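Long-range contacts in pseudouridine synthase (Pyrococcus abyssi, PDB 2AUS), which probably isomerises specific uridines in RNA to pseudouridine: residues His218-Tyr223 with Glu234-Ala239; Pro39-Ile44 with Phe226-Gly231; Gly47-Asp52 with Lys238-Met243; His43-Val48 with Ala92-Thr97. All coordinates share one frame; numbering follows the deposited sequence.

Contact 1 (His218-Tyr223 with Glu234-Ala239)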
loop_
_atom_site.group_PDB
_atom_site.type_symbol
_atom_site.label_atom_id
_atom_site.label_comp_id
_atom_site.label_asym_id
_atom_site.label_seq_id
_atom_site.Cartn_x
_atom_site.Cartn_y
_atom_site.Cartn_z
ATOM N N HIS A 218 -0.260 0.370 14.328
ATOM C CA HIS A 218 -1.580 0.850 14.713
ATOM C C HIS A 218 -1.660 0.936 16.222
ATOM O O HIS A 218 -2.279 1.851 16.764
ATOM C CB HIS A 218 -2.669 -0.074 14.166
ATOM C CG HIS A 218 -2.968 0.151 12.717
ATOM N ND1 HIS A 218 -3.696 -0.738 11.957
ATOM C CD2 HIS A 218 -2.651 1.179 11.895
ATOM C CE1 HIS A 218 -3.815 -0.266 10.729
ATOM N NE2 HIS A 218 -3.190 0.896 10.665
ATOM N N ASP A 219 -1.033 -0.017 16.905
ATOM C CA ASP A 219 -1.022 0.017 18.356
ATOM C C ASP A 219 -0.364 1.313 18.792
ATOM O O ASP A 219 -0.889 2.020 19.645
ATOM C CB ASP A 219 -0.229 -1.148 18.944
ATOM C CG ASP A 219 -0.930 -2.471 18.784
ATOM O OD1 ASP A 219 -2.174 -2.467 18.651
ATOM O OD2 ASP A 219 -0.234 -3.513 18.815
ATOM N N LEU A 220 0.786 1.622 18.195
ATOM C CA LEU A 220 1.525 2.833 18.533
ATOM C C LEU A 220 0.712 4.095 18.291
ATOM O O LEU A 220 0.739 5.022 19.104
ATOM C CB LEU A 220 2.829 2.915 17.734
ATOM C CG LEU A 220 3.921 1.918 18.119
ATOM C CD1 LEU A 220 5.168 2.189 17.284
ATOM C CD2 LEU A 220 4.232 2.059 19.607
ATOM N N VAL A 221 0.006 4.139 17.167
ATOM C CA VAL A 221 -0.814 5.301 16.851
ATOM C C VAL A 221 -1.876 5.478 17.929
ATOM O O VAL A 221 -2.045 6.567 18.468
ATOM C CB VAL A 221 -1.510 5.149 15.485
ATOM C CG1 VAL A 221 -2.548 6.259 15.300
ATOM C CG2 VAL A 221 -0.468 5.197 14.364
ATOM N N ASP A 222 -2.567 4.397 18.267
ATOM C CA ASP A 222 -3.621 4.477 19.269
ATOM C C ASP A 222 -3.134 4.781 20.680
ATOM O O ASP A 222 -3.758 5.563 21.399
ATOM C CB ASP A 222 -4.440 3.187 19.268
ATOM C CG ASP A 222 -5.078 2.910 17.921
ATOM O OD1 ASP A 222 -5.098 3.830 17.071
ATOM O OD2 ASP A 222 -5.563 1.778 17.709
ATOM N N TYR A 223 -2.028 4.168 21.085
ATOM C CA TYR A 223 -1.493 4.401 22.422
ATOM C C TYR A 223 -0.966 5.826 22.566
ATOM O O TYR A 223 -1.063 6.438 23.633
ATOM C CB TYR A 223 -0.375 3.405 22.712
ATOM C CG TYR A 223 -0.818 1.963 22.713
ATOM C CD1 TYR A 223 0.116 0.938 22.603
ATOM C CD2 TYR A 223 -2.166 1.616 22.871
ATOM C CE1 TYR A 223 -0.268 -0.396 22.650
ATOM C CE2 TYR A 223 -2.563 0.280 22.925
ATOM C CZ TYR A 223 -1.603 -0.721 22.812
ATOM O OH TYR A 223 -1.972 -2.047 22.850
ATOM N N GLU A 234 -0.115 4.858 30.362
ATOM C CA GLU A 234 0.033 3.431 30.616
ATOM C C GLU A 234 0.327 2.572 29.387
ATOM O O GLU A 234 1.259 1.763 29.385
ATOM C CB GLU A 234 -1.227 2.892 31.284
ATOM C CG GLU A 234 -1.111 1.453 31.735
ATOM C CD GLU A 234 -2.460 0.846 32.081
ATOM O OE1 GLU A 234 -3.305 1.566 32.652
ATOM O OE2 GLU A 234 -2.672 -0.354 31.794
ATOM N N TYR A 235 -0.472 2.743 28.343
ATOM C CA TYR A 235 -0.302 1.937 27.144
ATOM C C TYR A 235 0.938 2.274 26.327
ATOM O O TYR A 235 1.662 1.373 25.917
ATOM C CB TYR A 235 -1.582 2.018 26.310
ATOM C CG TYR A 235 -2.769 1.603 27.156
ATOM C CD1 TYR A 235 -2.933 0.273 27.544
ATOM C CD2 TYR A 235 -3.643 2.556 27.687
ATOM C CE1 TYR A 235 -3.929 -0.097 28.447
ATOM C CE2 TYR A 235 -4.641 2.197 28.592
ATOM C CZ TYR A 235 -4.774 0.869 28.968
ATOM O OH TYR A 235 -5.734 0.505 29.879
ATOM N N ILE A 236 1.200 3.556 26.092
ATOM C CA ILE A 236 2.387 3.915 25.326
ATOM C C ILE A 236 3.605 3.427 26.113
ATOM O O ILE A 236 4.556 2.907 25.535
ATOM C CB ILE A 236 2.482 5.446 25.080
ATOM C CG1 ILE A 236 3.556 5.736 24.025
ATOM C CG2 ILE A 236 2.831 6.179 26.373
ATOM C CD1 ILE A 236 3.310 5.044 22.689
ATOM N N ARG A 237 3.559 3.565 27.437
ATOM C CA ARG A 237 4.663 3.122 28.283
ATOM C C ARG A 237 4.940 1.637 28.084
ATOM O O ARG A 237 6.092 1.229 27.907
ATOM C CB ARG A 237 4.364 3.379 29.759
ATOM C CG ARG A 237 5.454 2.851 30.682
ATOM C CD ARG A 237 5.192 3.172 32.142
ATOM N NE ARG A 237 5.348 4.593 32.445
ATOM C CZ ARG A 237 6.519 5.207 32.574
ATOM N NH1 ARG A 237 7.649 4.524 32.420
ATOM N NH2 ARG A 237 6.558 6.499 32.876
ATOM N N LYS A 238 3.885 0.829 28.111
ATOM C CA LYS A 238 4.035 -0.608 27.923
ATOM C C LYS A 238 4.432 -0.974 26.495
ATOM O O LYS A 238 5.012 -2.026 26.260
ATOM C CB LYS A 238 2.738 -1.330 28.291
ATOM C CG LYS A 238 2.383 -1.221 29.761
ATOM C CD LYS A 238 1.081 -1.937 30.070
ATOM C CE LYS A 238 0.633 -1.650 31.488
ATOM N NZ LYS A 238 -0.720 -2.205 31.729
ATOM N N ALA A 239 4.123 -0.098 25.548
ATOM C CA ALA A 239 4.438 -0.342 24.144
ATOM C C ALA A 239 5.910 -0.069 23.822
ATOM O O ALA A 239 6.395 -0.477 22.768
ATOM C CB ALA A 239 3.540 0.527 23.252
HETATM O O HOH W 1 -1.063 5.473 26.241
#
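Y223 lays its ring beside the turn Y235-I236 where two consecutive helices, 217-228 and 234-239, pack as a helical hairpin; the axes of the two segments run at 145° and approach to 9.1 Å. With CG anti to the carbonyl carbon (chi1 -62°), the Y223 ring lies across the Y235-A239 side of the neighbouring helix, crossing the Y235 side chain at about a right angle. One face takes a CH-pi contact from Y235 CB, 3.8 Å from the ring centroid, while D219 O lies over the opposite face, so the ring is held between a partner helix and its own preceding turn. The methyl of A239 closes the edge, its CB 3.5 Å from Y223 CD1. The two tyrosine rings meet obliquely, with planes 34° apart.

Deeper in, L220 CD2 rests 4.0 Å from A239 CB, and the other branch of L220 is turned to I49 and L51 of strand 47-53. Elsewhere on helix 217-228, D222 forms salt bridges with basic side chains of another protein chain. I236 N, near the start of its helix, is satisfied through one water, which accepts from it at 3.0 Å and donates to Y223 O at 2.8 Å.

Contact 2 (Pro39-Ile44 with Phe226-Gly231)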
loop_
_atom_site.group_PDB
_atom_site.type_symbol
_atom_site.label_atom_id
_atom_site.label_comp_id
_atom_site.label_asym_id
_atom_site.label_seq_id
_atom_site.Cartn_x
_atom_site.Cartn_y
_atom_site.Cartn_z
ATOM N N PRO A 39 10.354 8.717 33.981
ATOM C CA PRO A 39 9.221 9.574 33.599
ATOM C C PRO A 39 8.953 9.302 32.118
ATOM O O PRO A 39 9.899 9.167 31.338
ATOM C CB PRO A 39 9.755 10.982 33.848
ATOM C CG PRO A 39 10.697 10.783 35.004
ATOM C CD PRO A 39 11.416 9.498 34.643
ATOM N N ILE A 40 7.681 9.233 31.733
ATOM C CA ILE A 40 7.308 8.901 30.361
ATOM C C ILE A 40 8.133 9.513 29.227
ATOM O O ILE A 40 8.508 8.806 28.291
ATOM C CB ILE A 40 5.799 9.168 30.100
ATOM C CG1 ILE A 40 5.405 8.573 28.740
ATOM C CG2 ILE A 40 5.503 10.656 30.144
ATOM C CD1 ILE A 40 5.724 7.092 28.609
ATOM N N GLU A 41 8.420 10.808 29.295
ATOM C CA GLU A 41 9.227 11.445 28.253
ATOM C C GLU A 41 10.614 10.811 28.185
ATOM O O GLU A 41 11.099 10.475 27.107
ATOM C CB GLU A 41 9.386 12.941 28.525
ATOM C CG GLU A 41 8.150 13.771 28.291
ATOM C CD GLU A 41 7.694 13.736 26.849
ATOM O OE1 GLU A 41 8.552 13.561 25.955
ATOM O OE2 GLU A 41 6.477 13.903 26.612
ATOM N N LEU A 42 11.255 10.665 29.338
ATOM C CA LEU A 42 12.583 10.064 29.394
ATOM C C LEU A 42 12.539 8.626 28.912
ATOM O O LEU A 42 13.443 8.166 28.223
ATOM C CB LEU A 42 13.139 10.095 30.821
ATOM C CG LEU A 42 13.877 11.360 31.245
ATOM C CD1 LEU A 42 14.437 11.164 32.657
ATOM C CD2 LEU A 42 15.016 11.644 30.260
ATOM N N HIS A 43 11.478 7.922 29.291
ATOM C CA HIS A 43 11.279 6.533 28.901
ATOM C C HIS A 43 11.320 6.413 27.377
ATOM O O HIS A 43 11.931 5.497 26.822
ATOM C CB HIS A 43 9.921 6.055 29.422
ATOM C CG HIS A 43 9.597 4.638 29.069
ATOM N ND1 HIS A 43 10.280 3.565 29.598
ATOM C CD2 HIS A 43 8.643 4.118 28.261
ATOM C CE1 HIS A 43 9.760 2.443 29.135
ATOM N NE2 HIS A 43 8.765 2.750 28.323
ATOM N N ILE A 44 10.664 7.350 26.705
ATOM C CA ILE A 44 10.628 7.348 25.250
ATOM C C ILE A 44 11.984 7.769 24.683
ATOM O O ILE A 44 12.453 7.203 23.700
ATOM C CB ILE A 44 9.507 8.287 24.738
ATOM C CG1 ILE A 44 8.145 7.681 25.097
ATOM C CG2 ILE A 44 9.633 8.502 23.235
ATOM C CD1 ILE A 44 6.955 8.488 24.611
ATOM N N PHE A 226 -3.976 7.884 23.174
ATOM C CA PHE A 226 -4.463 7.750 24.544
ATOM C C PHE A 226 -3.612 8.591 25.492
ATOM O O PHE A 226 -4.101 9.103 26.498
ATOM C CB PHE A 226 -4.425 6.283 24.983
ATOM C CG PHE A 226 -5.327 5.378 24.182
ATOM C CD1 PHE A 226 -5.165 3.999 24.236
ATOM C CD2 PHE A 226 -6.345 5.901 23.386
ATOM C CE1 PHE A 226 -6.001 3.152 23.509
ATOM C CE2 PHE A 226 -7.187 5.063 22.654
ATOM C CZ PHE A 226 -7.015 3.689 22.716
ATOM N N TRP A 227 -2.333 8.722 25.168
ATOM C CA TRP A 227 -1.424 9.505 25.987
ATOM C C TRP A 227 -1.605 11.000 25.750
ATOM O O TRP A 227 -1.930 11.740 26.665
ATOM C CB TRP A 227 0.029 9.101 25.696
ATOM C CG TRP A 227 1.044 9.898 26.447
ATOM C CD1 TRP A 227 0.950 10.339 27.735
ATOM C CD2 TRP A 227 2.328 10.323 25.969
ATOM N NE1 TRP A 227 2.089 11.011 28.089
ATOM C CE2 TRP A 227 2.954 11.019 27.028
ATOM C CE3 TRP A 227 3.011 10.180 24.754
ATOM C CZ2 TRP A 227 4.233 11.577 26.907
ATOM C CZ3 TRP A 227 4.286 10.735 24.633
ATOM C CH2 TRP A 227 4.881 11.425 25.707
ATOM N N LYS A 228 -1.415 11.433 24.509
ATOM C CA LYS A 228 -1.522 12.841 24.158
ATOM C C LYS A 228 -2.911 13.476 24.196
ATOM O O LYS A 228 -3.032 14.668 24.474
ATOM C CB LYS A 228 -0.892 13.072 22.786
ATOM C CG LYS A 228 0.618 12.941 22.789
ATOM C CD LYS A 228 1.240 13.919 23.784
ATOM C CE LYS A 228 2.755 13.793 23.819
ATOM N NZ LYS A 228 3.345 14.671 24.868
ATOM N N GLU A 229 -3.955 12.702 23.920
ATOM C CA GLU A 229 -5.302 13.258 23.932
ATOM C C GLU A 229 -6.042 12.965 25.226
ATOM O O GLU A 229 -6.676 13.845 25.794
ATOM C CB GLU A 229 -6.136 12.703 22.777
ATOM C CG GLU A 229 -5.563 12.901 21.397
ATOM C CD GLU A 229 -6.455 12.299 20.320
ATOM O OE1 GLU A 229 -6.825 11.104 20.444
ATOM O OE2 GLU A 229 -6.790 13.022 19.354
ATOM N N ASP A 230 -5.965 11.723 25.684
ATOM C CA ASP A 230 -6.667 11.313 26.891
ATOM C C ASP A 230 -5.839 11.358 28.176
ATOM O O ASP A 230 -6.363 11.105 29.260
ATOM C CB ASP A 230 -7.243 9.911 26.680
ATOM C CG ASP A 230 -8.086 9.818 25.414
ATOM O OD1 ASP A 230 -9.000 10.654 25.253
ATOM O OD2 ASP A 230 -7.837 8.921 24.577
ATOM N N GLY A 231 -4.551 11.674 28.052
ATOM C CA GLY A 231 -3.682 11.755 29.216
ATOM C C GLY A 231 -3.359 10.432 29.885
ATOM O O GLY A 231 -3.006 10.402 31.063
#
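I40, in the first turn of helix 40-45, meets the indole of W227, which reaches across from the C-terminal end of helix 217-228. Both branches of I40 take part: CG1 sits over one face of the six-membered ring, 4.1 Å from its centroid and 28° off the normal, a CH-pi contact, while CG2 comes 3.6 Å from W227 CZ2. CG1 is anti to the backbone N (chi1 -170°), which brings both branches to the indole. The far end of I40 packs on I236, so the residue bridges two helices.

E41 follows on the more exposed side. Its chain bends at chi2 and brings the carboxylate to the ring edge, OE2 lying 3.1 Å from W227 CH2, with the carboxylate and ring planes 36° apart. The same OE2 makes a long salt bridge to K228 NZ at 3.7 Å. K228 runs under the indole, CE over the face opposite I40.

One turn on, I44 sends CD1 to within 3.5 Å of W227 CZ3. A serine in place of W227 would probably leave I40 and I44 without their shared aromatic partner and open a gap between the two helices.

The chemistry is therefore graded. Aliphatic branches meet the indole on the inner side, whereas at the outer rim a carboxylate faces the weakly positive C-H edge and a lysine chain lies against the other face, an arrangement consistent with modest electrostatic help to a contact that is mainly apolar.

Contact 3 (Gly47-Asp52 with Lys238-Met243)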
loop_
_atom_site.group_PDB
_atom_site.type_symbol
_atom_site.label_atom_id
_atom_site.label_comp_id
_atom_site.label_asym_id
_atom_site.label_seq_id
_atom_site.Cartn_x
_atom_site.Cartn_y
_atom_site.Cartn_z
ATOM N N GLY A 47 14.013 4.685 24.909
ATOM C CA GLY A 47 13.257 3.463 24.716
ATOM C C GLY A 47 13.519 2.740 23.408
ATOM O O GLY A 47 14.091 3.300 22.472
ATOM N N VAL A 48 13.100 1.477 23.362
ATOM C CA VAL A 48 13.233 0.633 22.175
ATOM C C VAL A 48 11.883 -0.035 21.973
ATOM O O VAL A 48 11.276 -0.516 22.932
ATOM C CB VAL A 48 14.295 -0.472 22.360
ATOM C CG1 VAL A 48 15.687 0.126 22.325
ATOM C CG2 VAL A 48 14.073 -1.185 23.692
ATOM N N ILE A 49 11.407 -0.056 20.735
ATOM C CA ILE A 49 10.118 -0.664 20.433
ATOM C C ILE A 49 10.296 -2.048 19.840
ATOM O O ILE A 49 11.117 -2.245 18.943
ATOM C CB ILE A 49 9.323 0.180 19.407
ATOM C CG1 ILE A 49 9.111 1.592 19.946
ATOM C CG2 ILE A 49 7.977 -0.481 19.106
ATOM C CD1 ILE A 49 8.362 2.509 18.979
ATOM N N ASN A 50 9.550 -3.018 20.354
ATOM C CA ASN A 50 9.604 -4.370 19.804
ATOM C C ASN A 50 8.454 -4.376 18.798
ATOM O O ASN A 50 7.334 -4.794 19.095
ATOM C CB ASN A 50 9.390 -5.404 20.902
ATOM C CG ASN A 50 9.453 -6.826 20.383
ATOM O OD1 ASN A 50 10.032 -7.095 19.328
ATOM N ND2 ASN A 50 8.862 -7.748 21.129
ATOM N N LEU A 51 8.745 -3.876 17.603
ATOM C CA LEU A 51 7.734 -3.758 16.566
ATOM C C LEU A 51 7.553 -4.972 15.665
ATOM O O LEU A 51 8.520 -5.641 15.300
ATOM C CB LEU A 51 8.051 -2.547 15.696
ATOM C CG LEU A 51 6.909 -2.145 14.763
ATOM C CD1 LEU A 51 5.960 -1.190 15.508
ATOM C CD2 LEU A 51 7.468 -1.483 13.522
ATOM N N ASP A 52 6.301 -5.248 15.314
ATOM C CA ASP A 52 5.983 -6.348 14.402
ATOM C C ASP A 52 5.892 -5.648 13.060
ATOM O O ASP A 52 4.872 -5.032 12.743
ATOM C CB ASP A 52 4.622 -6.979 14.728
ATOM C CG ASP A 52 4.344 -8.249 13.912
ATOM O OD1 ASP A 52 4.986 -8.452 12.857
ATOM O OD2 ASP A 52 3.476 -9.049 14.324
ATOM N N LYS A 238 3.885 0.829 28.111
ATOM C CA LYS A 238 4.035 -0.608 27.923
ATOM C C LYS A 238 4.432 -0.974 26.495
ATOM O O LYS A 238 5.012 -2.026 26.260
ATOM C CB LYS A 238 2.738 -1.330 28.291
ATOM C CG LYS A 238 2.383 -1.221 29.761
ATOM C CD LYS A 238 1.081 -1.937 30.070
ATOM C CE LYS A 238 0.633 -1.650 31.488
ATOM N NZ LYS A 238 -0.720 -2.205 31.729
ATOM N N ALA A 239 4.123 -0.098 25.548
ATOM C CA ALA A 239 4.438 -0.342 24.144
ATOM C C ALA A 239 5.910 -0.069 23.822
ATOM O O ALA A 239 6.395 -0.477 22.768
ATOM C CB ALA A 239 3.540 0.527 23.252
ATOM N N ILE A 240 6.605 0.623 24.725
ATOM C CA ILE A 240 8.019 0.958 24.542
ATOM C C ILE A 240 8.842 0.376 25.693
ATOM O O ILE A 240 8.492 0.538 26.861
ATOM C CB ILE A 240 8.206 2.488 24.496
ATOM C CG1 ILE A 240 7.393 3.066 23.330
ATOM C CG2 ILE A 240 9.688 2.840 24.365
ATOM C CD1 ILE A 240 7.370 4.581 23.269
ATOM N N GLN A 241 9.930 -0.314 25.371
ATOM C CA GLN A 241 10.744 -0.910 26.421
ATOM C C GLN A 241 11.948 -0.043 26.737
ATOM O O GLN A 241 12.392 0.746 25.899
ATOM C CB GLN A 241 11.241 -2.298 25.998
ATOM C CG GLN A 241 10.167 -3.198 25.406
ATOM C CD GLN A 241 8.878 -3.124 26.186
ATOM O OE1 GLN A 241 8.868 -3.305 27.397
ATOM N NE2 GLN A 241 7.783 -2.842 25.496
ATOM N N PRO A 242 12.483 -0.161 27.963
ATOM C CA PRO A 242 13.660 0.651 28.296
ATOM C C PRO A 242 14.774 0.164 27.365
ATOM O O PRO A 242 14.816 -1.015 27.006
ATOM C CB PRO A 242 13.940 0.288 29.753
ATOM C CG PRO A 242 12.585 -0.131 30.276
ATOM C CD PRO A 242 12.036 -0.951 29.121
ATOM N N MET A 243 15.666 1.059 26.960
ATOM C CA MET A 243 16.748 0.666 26.059
ATOM C C MET A 243 17.571 -0.508 26.594
ATOM O O MET A 243 18.191 -1.249 25.818
ATOM C CB MET A 243 17.669 1.855 25.800
ATOM C CG MET A 243 18.440 2.293 27.025
ATOM S SD MET A 243 19.563 3.672 26.715
ATOM C CE MET A 243 19.768 4.310 28.397
HETATM O O HOH W 2 7.637 -2.886 22.423
#
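V48 and Q241 form the hydrogen-bonded pair of an antiparallel beta ladder, in which the short strand 241-242 joins strand 47-53 within a mixed sheet. Each backbone amide serves the other's carbonyl: V48 N donates to Q241 O at 2.7 Å and Q241 N to V48 O at 2.8 Å, with N-H...O angles of 159° and 158°. G47 and P242 make the adjacent non-hydrogen-bonded pair; I240 CG2 lies 3.6 Å from G47 CA, too near to admit a side chain there.

The Q241 side chain folds back at chi2 (-43°) toward the helix end. Its NE2 donates to K238 O at 3.0 Å, from above that carbonyl's plane, and also to a water. That water accepts from N50 N and donates to A239 O, so a single molecule satisfies three groups where helix gives way to strand. An alanine at Q241 would probably leave K238 O without this donor and the water with one hydrogen-bond partner fewer.

I240 O is taken by H43 NE2 of helix 40-45, and N50 ND2 by T213 OG1 and K209 O. On the apolar side, I49 CG1 lies 4.1 Å from I240 CG1.

Contact 4 (His43-Val48 with Ala92-Thr97)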
loop_
_atom_site.group_PDB
_atom_site.type_symbol
_atom_site.label_atom_id
_atom_site.label_comp_id
_atom_site.label_asym_id
_atom_site.label_seq_id
_atom_site.Cartn_x
_atom_site.Cartn_y
_atom_site.Cartn_z
ATOM N N HIS A 43 11.478 7.922 29.291
ATOM C CA HIS A 43 11.279 6.533 28.901
ATOM C C HIS A 43 11.320 6.413 27.377
ATOM O O HIS A 43 11.931 5.497 26.822
ATOM C CB HIS A 43 9.921 6.055 29.422
ATOM C CG HIS A 43 9.597 4.638 29.069
ATOM N ND1 HIS A 43 10.280 3.565 29.598
ATOM C CD2 HIS A 43 8.643 4.118 28.261
ATOM C CE1 HIS A 43 9.760 2.443 29.135
ATOM N NE2 HIS A 43 8.765 2.750 28.323
ATOM N N ILE A 44 10.664 7.350 26.705
ATOM C CA ILE A 44 10.628 7.348 25.250
ATOM C C ILE A 44 11.984 7.769 24.683
ATOM O O ILE A 44 12.453 7.203 23.700
ATOM C CB ILE A 44 9.507 8.287 24.738
ATOM C CG1 ILE A 44 8.145 7.681 25.097
ATOM C CG2 ILE A 44 9.633 8.502 23.235
ATOM C CD1 ILE A 44 6.955 8.488 24.611
ATOM N N GLN A 45 12.615 8.748 25.323
ATOM C CA GLN A 45 13.923 9.237 24.896
ATOM C C GLN A 45 14.962 8.125 24.926
ATOM O O GLN A 45 15.921 8.139 24.150
ATOM C CB GLN A 45 14.395 10.365 25.817
ATOM C CG GLN A 45 13.790 11.721 25.536
ATOM C CD GLN A 45 14.470 12.426 24.376
ATOM O OE1 GLN A 45 15.684 12.657 24.400
ATOM N NE2 GLN A 45 13.691 12.774 23.355
ATOM N N TYR A 46 14.772 7.171 25.833
ATOM C CA TYR A 46 15.695 6.057 25.985
ATOM C C TYR A 46 14.968 4.734 25.834
ATOM O O TYR A 46 15.268 3.771 26.536
ATOM C CB TYR A 46 16.371 6.128 27.364
ATOM C CG TYR A 46 17.217 7.367 27.531
ATOM C CD1 TYR A 46 18.540 7.393 27.103
ATOM C CD2 TYR A 46 16.661 8.548 28.018
ATOM C CE1 TYR A 46 19.286 8.562 27.150
ATOM C CE2 TYR A 46 17.394 9.722 28.065
ATOM C CZ TYR A 46 18.705 9.722 27.624
ATOM O OH TYR A 46 19.419 10.894 27.611
ATOM N N GLY A 47 14.013 4.685 24.909
ATOM C CA GLY A 47 13.257 3.463 24.716
ATOM C C GLY A 47 13.519 2.740 23.408
ATOM O O GLY A 47 14.091 3.300 22.472
ATOM N N VAL A 48 13.100 1.477 23.362
ATOM C CA VAL A 48 13.233 0.633 22.175
ATOM C C VAL A 48 11.883 -0.035 21.973
ATOM O O VAL A 48 11.276 -0.516 22.932
ATOM C CB VAL A 48 14.295 -0.472 22.360
ATOM C CG1 VAL A 48 15.687 0.126 22.325
ATOM C CG2 VAL A 48 14.073 -1.185 23.692
ATOM N N ALA A 92 15.018 1.375 18.005
ATOM C CA ALA A 92 15.489 2.190 19.121
ATOM C C ALA A 92 15.089 3.640 18.854
ATOM O O ALA A 92 15.142 4.105 17.712
ATOM C CB ALA A 92 17.009 2.060 19.265
ATOM N N LEU A 93 14.700 4.352 19.908
ATOM C CA LEU A 93 14.239 5.729 19.770
ATOM C C LEU A 93 15.150 6.820 20.336
ATOM O O LEU A 93 15.837 6.631 21.344
ATOM C CB LEU A 93 12.869 5.884 20.440
ATOM C CG LEU A 93 11.863 4.747 20.254
ATOM C CD1 LEU A 93 10.652 5.013 21.130
ATOM C CD2 LEU A 93 11.456 4.634 18.782
ATOM N N GLU A 94 15.116 7.971 19.673
ATOM C CA GLU A 94 15.860 9.150 20.084
ATOM C C GLU A 94 17.271 8.878 20.604
ATOM O O GLU A 94 18.138 8.406 19.872
ATOM C CB GLU A 94 15.041 9.893 21.148
ATOM C CG GLU A 94 13.605 10.192 20.717
ATOM C CD GLU A 94 13.487 11.443 19.846
ATOM O OE1 GLU A 94 14.332 11.640 18.948
ATOM O OE2 GLU A 94 12.539 12.232 20.055
ATOM N N ARG A 95 17.485 9.175 21.881
ATOM C CA ARG A 95 18.784 9.001 22.528
ATOM C C ARG A 95 19.298 7.563 22.578
ATOM O O ARG A 95 20.498 7.336 22.725
ATOM C CB ARG A 95 18.715 9.567 23.945
ATOM C CG ARG A 95 18.520 11.072 24.002
ATOM C CD ARG A 95 19.856 11.785 23.977
ATOM N NE ARG A 95 20.728 11.273 25.035
ATOM C CZ ARG A 95 21.969 11.696 25.254
ATOM N NH1 ARG A 95 22.493 12.647 24.487
ATOM N NH2 ARG A 95 22.689 11.158 26.229
ATOM N N ALA A 96 18.394 6.596 22.459
ATOM C CA ALA A 96 18.768 5.188 22.492
ATOM C C ALA A 96 19.002 4.609 21.095
ATOM O O ALA A 96 19.414 3.454 20.954
ATOM C CB ALA A 96 17.686 4.389 23.192
ATOM N N THR A 97 18.739 5.414 20.073
ATOM C CA THR A 97 18.882 4.989 18.685
ATOM C C THR A 97 20.027 4.035 18.394
ATOM O O THR A 97 19.819 2.987 17.789
ATOM C CB THR A 97 19.012 6.211 17.733
ATOM O OG1 THR A 97 17.768 6.921 17.696
ATOM C CG2 THR A 97 19.351 5.756 16.311
#
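The ring of Y46 runs beside the R95 side chain, whose CB stands over one face, 3.9 Å from the centroid and 29° off the normal, a CH-pi contact. The two side chains run the same way, and R95 bends at chi2 and again at chi3, bringing NE back to Y46 OH at 2.9 Å. This bond is weak, with an N-H...O angle of 125°, and the guanidinium is turned 71° from the ring; its NH2 is bound more firmly to F324 O. The Y46 ring also meets W329.

Q45 reaches the base of the R95 chain from another direction. Its OE1 is 3.3 Å from R95 CG, while NE2 lies beside the carboxylate of E94. That carboxylate is occupied elsewhere, OE1 accepting from the backbone amides of E73 and K74. The backbone O of Q45 receives a weak bond from A96 N.

A firm polar link follows at G47, whose O accepts from L93 N at 2.8 Å. Beyond it V48 and A92 form a non-hydrogen-bonded antiparallel pair, with V48 CG1 3.9 Å from A92 CB. L93 CD1 packs on I44 CG2.

The contact thus seats the turn from helix 40-45 into strand 47-53 against the end of strand 88-93 and the 3-10 turn after it, with strand 241-242 also paired to strand 47-53, P326 and W329 packed on Y46, and F324 O holding R95.

How the contacts relate
From the N terminus, helix 40-45 leads directly into strand 47-53, and three contacts begin on this unit. Contact 4 closes the shortest of their loops, returning at strand 88-93. Contacts 2 and 3 close much longer ones, reaching helix 217-228 and strand 241-242; contacts 2 and 3 also cross. Contact 1 closes a short hairpin late in the chain; it crosses contact 2, lies within the span of contact 3 and ends on the same segment as contact 3, sharing K238 and A239. Contacts 3 and 4 build one sheet around G47 and V48. H43 NE2 also reaches R237 O, a probable hydrogen bond tying contact 1 to helix 40-45.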